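Local coordinates for putative polysaccharide biosynthesis protein with aminopeptidase-like domain (Clostridium acetobutylicum, PDB 3K9T) that binds one zinc ion per subunit and may have a role in the biosynthesis of modified polysaccharides, without expected peptidase activity despite its aminopeptidase-like domain, at residues T185-S199 / M247-I259. Residues are numbered along the deposited sequence; the frame is centred on the assembly and turned at random.
Sequences TTYTCHPSMCNDNLS and MGLVATCVGDAGI. With ZN (zinc ion), chain B.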
loop_
_atom_site.group_PDB
_atom_site.type_symbol
_atom_site.label_atom_id
_atom_site.label_comp_id
_atom_site.label_asym_id
_atom_site.label_seq_id
_atom_site.Cartn_x
_atom_site.Cartn_y
_atom_site.Cartn_z
ATOM N N THR A 185 -32.214 -1.088 -3.618
ATOM C CA THR A 185 -32.946 -1.298 -4.847
ATOM C C THR A 185 -32.878 -2.753 -5.260
ATOM O O THR A 185 -31.939 -3.471 -4.906
ATOM C CB THR A 185 -32.370 -0.419 -5.991
ATOM O OG1 THR A 185 -31.229 -1.056 -6.597
ATOM C CG2 THR A 185 -31.974 0.946 -5.464
ATOM N N THR A 186 -33.872 -3.196 -6.013
ATOM C CA THR A 186 -33.809 -4.519 -6.608
ATOM C C THR A 186 -34.636 -4.502 -7.902
ATOM O O THR A 186 -35.510 -3.632 -8.071
ATOM C CB THR A 186 -34.258 -5.603 -5.620
ATOM O OG1 THR A 186 -33.843 -6.883 -6.107
ATOM C CG2 THR A 186 -35.795 -5.568 -5.393
ATOM N N TYR A 187 -34.385 -5.461 -8.802
ATOM C CA TYR A 187 -35.038 -5.437 -10.107
ATOM C C TYR A 187 -36.120 -6.520 -10.309
ATOM O O TYR A 187 -35.968 -7.679 -9.934
ATOM C CB TYR A 187 -33.992 -5.365 -11.248
ATOM C CG TYR A 187 -32.955 -6.449 -11.228
ATOM C CD1 TYR A 187 -33.218 -7.659 -11.810
ATOM C CD2 TYR A 187 -31.711 -6.265 -10.626
ATOM C CE1 TYR A 187 -32.316 -8.664 -11.802
ATOM C CE2 TYR A 187 -30.774 -7.281 -10.633
ATOM C CZ TYR A 187 -31.088 -8.487 -11.211
ATOM O OH TYR A 187 -30.200 -9.561 -11.226
ATOM N N THR A 188 -37.219 -6.099 -10.933
ATOM C CA THR A 188 -38.450 -6.889 -10.996
ATOM C C THR A 188 -38.797 -7.499 -12.360
ATOM O O THR A 188 -39.877 -8.071 -12.529
ATOM C CB THR A 188 -39.585 -6.005 -10.583
ATOM O OG1 THR A 188 -39.488 -4.789 -11.332
ATOM C CG2 THR A 188 -39.488 -5.717 -9.075
ATOM N N CYS A 189 -37.847 -7.420 -13.295
ATOM C CA CYS A 189 -38.075 -7.772 -14.684
ATOM C C CYS A 189 -37.832 -9.248 -15.046
ATOM O O CYS A 189 -38.274 -9.700 -16.104
ATOM C CB CYS A 189 -37.186 -6.892 -15.549
ATOM S SG CYS A 189 -35.423 -7.053 -15.132
ATOM N N HIS A 190 -37.125 -9.999 -14.202
ATOM C CA HIS A 190 -36.894 -11.414 -14.501
ATOM C C HIS A 190 -38.105 -12.282 -14.153
ATOM O O HIS A 190 -38.681 -12.137 -13.065
ATOM C CB HIS A 190 -35.699 -11.935 -13.753
ATOM C CG HIS A 190 -34.398 -11.453 -14.292
ATOM N ND1 HIS A 190 -34.200 -10.155 -14.703
ATOM C CD2 HIS A 190 -33.215 -12.093 -14.451
ATOM C CE1 HIS A 190 -32.945 -10.015 -15.087
ATOM N NE2 HIS A 190 -32.332 -11.175 -14.949
ATOM N N PRO A 191 -38.479 -13.186 -15.061
ATOM C CA PRO A 191 -39.638 -14.077 -14.848
ATOM C C PRO A 191 -39.348 -15.240 -13.881
ATOM O O PRO A 191 -38.868 -14.950 -12.764
ATOM C CB PRO A 191 -40.030 -14.500 -16.275
ATOM C CG PRO A 191 -38.774 -14.338 -17.071
ATOM C CD PRO A 191 -38.014 -13.218 -16.458
ATOM N N SER A 192 -39.618 -16.499 -14.270
ATOM C CA SER A 192 -39.481 -17.659 -13.340
ATOM C C SER A 192 -38.042 -18.157 -13.154
ATOM O O SER A 192 -37.669 -19.241 -13.612
ATOM C CB SER A 192 -40.374 -18.834 -13.777
ATOM O OG SER A 192 -41.735 -18.457 -13.832
HETATM N N MSE A 193 -37.238 -17.324 -12.503
HETATM C CA MSE A 193 -35.891 -17.667 -12.061
HETATM C C MSE A 193 -35.768 -17.112 -10.633
HETATM O O MSE A 193 -36.295 -16.029 -10.328
HETATM C CB MSE A 193 -34.826 -17.085 -12.986
HETATM C CG MSE A 193 -34.842 -17.676 -14.421
HETATM SE SE MSE A 193 -33.808 -16.562 -15.559
HETATM C CE MSE A 193 -35.073 -15.059 -15.752
ATOM N N CYS A 194 -35.082 -17.864 -9.778
ATOM C CA CYS A 194 -35.034 -17.583 -8.367
ATOM C C CYS A 194 -33.878 -16.683 -7.883
ATOM O O CYS A 194 -34.143 -15.619 -7.378
ATOM C CB CYS A 194 -35.067 -18.909 -7.604
ATOM S SG CYS A 194 -36.662 -19.767 -7.794
ATOM N N ASN A 195 -32.620 -17.091 -8.025
ATOM C CA ASN A 195 -31.509 -16.277 -7.551
ATOM C C ASN A 195 -31.473 -14.931 -8.287
ATOM O O ASN A 195 -31.374 -13.846 -7.673
ATOM C CB ASN A 195 -30.166 -17.018 -7.655
ATOM C CG ASN A 195 -29.202 -16.679 -6.464
ATOM O OD1 ASN A 195 -29.653 -16.364 -5.369
ATOM N ND2 ASN A 195 -27.892 -16.765 -6.694
ATOM N N ASP A 196 -31.630 -14.996 -9.603
ATOM C CA ASP A 196 -31.695 -13.804 -10.448
ATOM C C ASP A 196 -33.111 -13.727 -11.091
ATOM O O ASP A 196 -33.313 -14.350 -12.126
ATOM C CB ASP A 196 -30.585 -13.906 -11.503
ATOM C CG ASP A 196 -30.605 -12.768 -12.487
ATOM O OD1 ASP A 196 -31.077 -11.686 -12.100
ATOM O OD2 ASP A 196 -30.172 -12.947 -13.654
ATOM N N ASN A 197 -34.097 -13.010 -10.505
ATOM C CA ASN A 197 -33.939 -12.209 -9.271
ATOM C C ASN A 197 -35.146 -12.129 -8.339
ATOM O O ASN A 197 -35.492 -11.026 -7.864
ATOM C CB ASN A 197 -33.487 -10.761 -9.572
ATOM C CG ASN A 197 -33.189 -9.962 -8.298
ATOM O OD1 ASN A 197 -32.649 -10.493 -7.321
ATOM N ND2 ASN A 197 -33.564 -8.679 -8.297
ATOM N N LEU A 198 -35.761 -13.276 -8.032
ATOM C CA LEU A 198 -36.787 -13.293 -6.983
ATOM C C LEU A 198 -36.112 -13.186 -5.615
ATOM O O LEU A 198 -36.734 -12.781 -4.658
ATOM C CB LEU A 198 -37.697 -14.551 -7.023
ATOM C CG LEU A 198 -38.642 -14.534 -8.208
ATOM C CD1 LEU A 198 -39.509 -15.756 -8.227
ATOM C CD2 LEU A 198 -39.481 -13.228 -8.200
ATOM N N SER A 199 -34.848 -13.553 -5.495
ATOM C CA SER A 199 -34.196 -13.507 -4.173
ATOM C C SER A 199 -34.063 -12.051 -3.665
ATOM O O SER A 199 -34.358 -11.750 -2.509
ATOM C CB SER A 199 -32.845 -14.212 -4.229
ATOM O OG SER A 199 -31.951 -13.587 -5.145
HETATM N N MSE A 247 -25.891 6.647 0.796
HETATM C CA MSE A 247 -25.349 5.367 0.406
HETATM C C MSE A 247 -26.465 4.437 -0.104
HETATM O O MSE A 247 -27.648 4.714 0.033
HETATM C CB MSE A 247 -24.541 4.745 1.557
HETATM C CG MSE A 247 -25.242 4.531 2.903
HETATM SE SE MSE A 247 -23.944 4.051 4.286
HETATM C CE MSE A 247 -23.954 5.584 5.476
ATOM N N GLY A 248 -26.082 3.349 -0.749
ATOM C CA GLY A 248 -27.073 2.435 -1.279
ATOM C C GLY A 248 -26.524 1.070 -1.604
ATOM O O GLY A 248 -25.328 0.910 -1.726
ATOM N N LEU A 249 -27.420 0.095 -1.731
ATOM C CA LEU A 249 -27.063 -1.263 -2.091
ATOM C C LEU A 249 -28.070 -1.815 -3.094
ATOM O O LEU A 249 -29.256 -1.625 -2.906
ATOM C CB LEU A 249 -27.051 -2.167 -0.836
ATOM C CG LEU A 249 -25.903 -2.079 0.169
ATOM C CD1 LEU A 249 -26.221 -2.905 1.395
ATOM C CD2 LEU A 249 -24.597 -2.518 -0.470
ATOM N N VAL A 250 -27.603 -2.485 -4.147
ATOM C CA VAL A 250 -28.473 -3.186 -5.069
ATOM C C VAL A 250 -28.470 -4.686 -4.635
ATOM O O VAL A 250 -27.423 -5.341 -4.556
ATOM C CB VAL A 250 -27.997 -3.057 -6.521
ATOM C CG1 VAL A 250 -28.836 -3.946 -7.426
ATOM C CG2 VAL A 250 -27.983 -1.580 -7.016
ATOM N N ALA A 251 -29.651 -5.224 -4.351
ATOM C CA ALA A 251 -29.770 -6.585 -3.880
ATOM C C ALA A 251 -30.193 -7.493 -5.029
ATOM O O ALA A 251 -31.241 -7.309 -5.644
ATOM C CB ALA A 251 -30.778 -6.683 -2.741
ATOM N N THR A 252 -29.366 -8.492 -5.303
ATOM C CA THR A 252 -29.692 -9.502 -6.274
ATOM C C THR A 252 -28.904 -10.746 -5.918
ATOM O O THR A 252 -27.936 -10.660 -5.163
ATOM C CB THR A 252 -29.354 -9.034 -7.691
ATOM O OG1 THR A 252 -29.630 -10.095 -8.583
ATOM C CG2 THR A 252 -27.892 -8.621 -7.832
ATOM N N CYS A 253 -29.343 -11.893 -6.426
ATOM C CA CYS A 253 -28.619 -13.157 -6.250
ATOM C C CYS A 253 -28.241 -13.445 -4.810
ATOM O O CYS A 253 -27.102 -13.821 -4.538
ATOM C CB CYS A 253 -27.349 -13.148 -7.113
ATOM S SG CYS A 253 -27.693 -13.022 -8.892
ATOM N N VAL A 254 -29.203 -13.278 -3.907
ATOM C CA VAL A 254 -28.928 -13.342 -2.493
ATOM C C VAL A 254 -29.431 -14.632 -1.838
ATOM O O VAL A 254 -29.446 -14.721 -0.597
ATOM C CB VAL A 254 -29.540 -12.118 -1.740
ATOM C CG1 VAL A 254 -28.764 -10.847 -2.056
ATOM C CG2 VAL A 254 -31.024 -11.986 -2.048
ATOM N N GLY A 255 -29.769 -15.644 -2.645
ATOM C CA GLY A 255 -30.492 -16.811 -2.135
ATOM C C GLY A 255 -29.881 -18.202 -2.189
ATOM O O GLY A 255 -30.434 -19.141 -1.583
ATOM N N ASP A 256 -28.775 -18.372 -2.909
ATOM C CA ASP A 256 -28.146 -19.680 -3.033
ATOM C C ASP A 256 -27.257 -20.088 -1.871
ATOM O O ASP A 256 -27.038 -19.296 -0.943
ATOM C CB ASP A 256 -27.352 -19.755 -4.325
ATOM C CG ASP A 256 -26.138 -18.858 -4.330
ATOM O OD1 ASP A 256 -26.289 -17.615 -4.558
ATOM O OD2 ASP A 256 -25.038 -19.420 -4.172
ATOM N N ALA A 257 -26.734 -21.333 -1.941
ATOM C CA ALA A 257 -25.925 -21.899 -0.853
ATOM C C ALA A 257 -24.494 -21.377 -0.782
ATOM O O ALA A 257 -23.765 -21.695 0.158
ATOM C CB ALA A 257 -25.931 -23.446 -0.911
ATOM N N GLY A 258 -24.070 -20.574 -1.746
ATOM C CA GLY A 258 -22.683 -20.096 -1.777
ATOM C C GLY A 258 -22.291 -19.003 -0.805
ATOM O O GLY A 258 -23.105 -18.522 -0.031
ATOM N N ILE A 259 -21.035 -18.578 -0.875
ATOM C CA ILE A 259 -20.535 -17.552 0.021
ATOM C C ILE A 259 -21.061 -16.152 -0.419
ATOM O O ILE A 259 -21.514 -15.982 -1.552
ATOM C CB ILE A 259 -18.963 -17.569 0.121
ATOM C CG1 ILE A 259 -18.310 -17.230 -1.212
ATOM C CG2 ILE A 259 -18.418 -18.940 0.653
ATOM C CD1 ILE A 259 -16.870 -16.606 -1.075
HETATM ZN ZN ZN B . -30.339 -11.643 -15.082
#
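N195 grips the loop after strand 245-250 with both ends of its amide, one residue before a cis peptide bond that joins the zinc ligand D196 to N197. The setting is the zinc site of an aminopeptidase-like α/β domain, where parallel strands 181-187 and 245-250 lie side by side in the mixed sheet and the start of helix 194-211 meets the loop that follows strand 245-250. N195 OD1 takes the backbone N-H of G255 at 2.8 Å, nearly in line with its C=O, while ND2 reaches D256 OD1 at 2.8 Å from above the carboxylate plane, the amide and carboxylate planes standing 83° apart. D256 OD2 also bonds S317 and closes an Asx turn to G258 N. S199 OG, held between its own backbone N and carbonyl carbon (chi1 62°), gives its proton to N195 O and receives V254 N at 3.0 Å. Within the sheet, the strands pair through T185 N to L249 O and A251 N to T185 O; beyond them T186 OG1 donates to A251 O at 2.7 Å. That hydroxyl in turn accepts from N197 ND2, which also bonds Y187 O, two bonds that together fix the amide's rotation and leave ND2 3.5 Å above the centre of the Y187 ring. T252 OG1 lies 2.8 Å from Y187 OH, and the T252 side chain crosses that of N197 at about a right angle. D196 and H190 bind zinc, with H325 completing the protein ligands. Y187 probably helps to orient D196, its OH donating to OD1, while D196 OD2 holds the zinc at 1.9 Å.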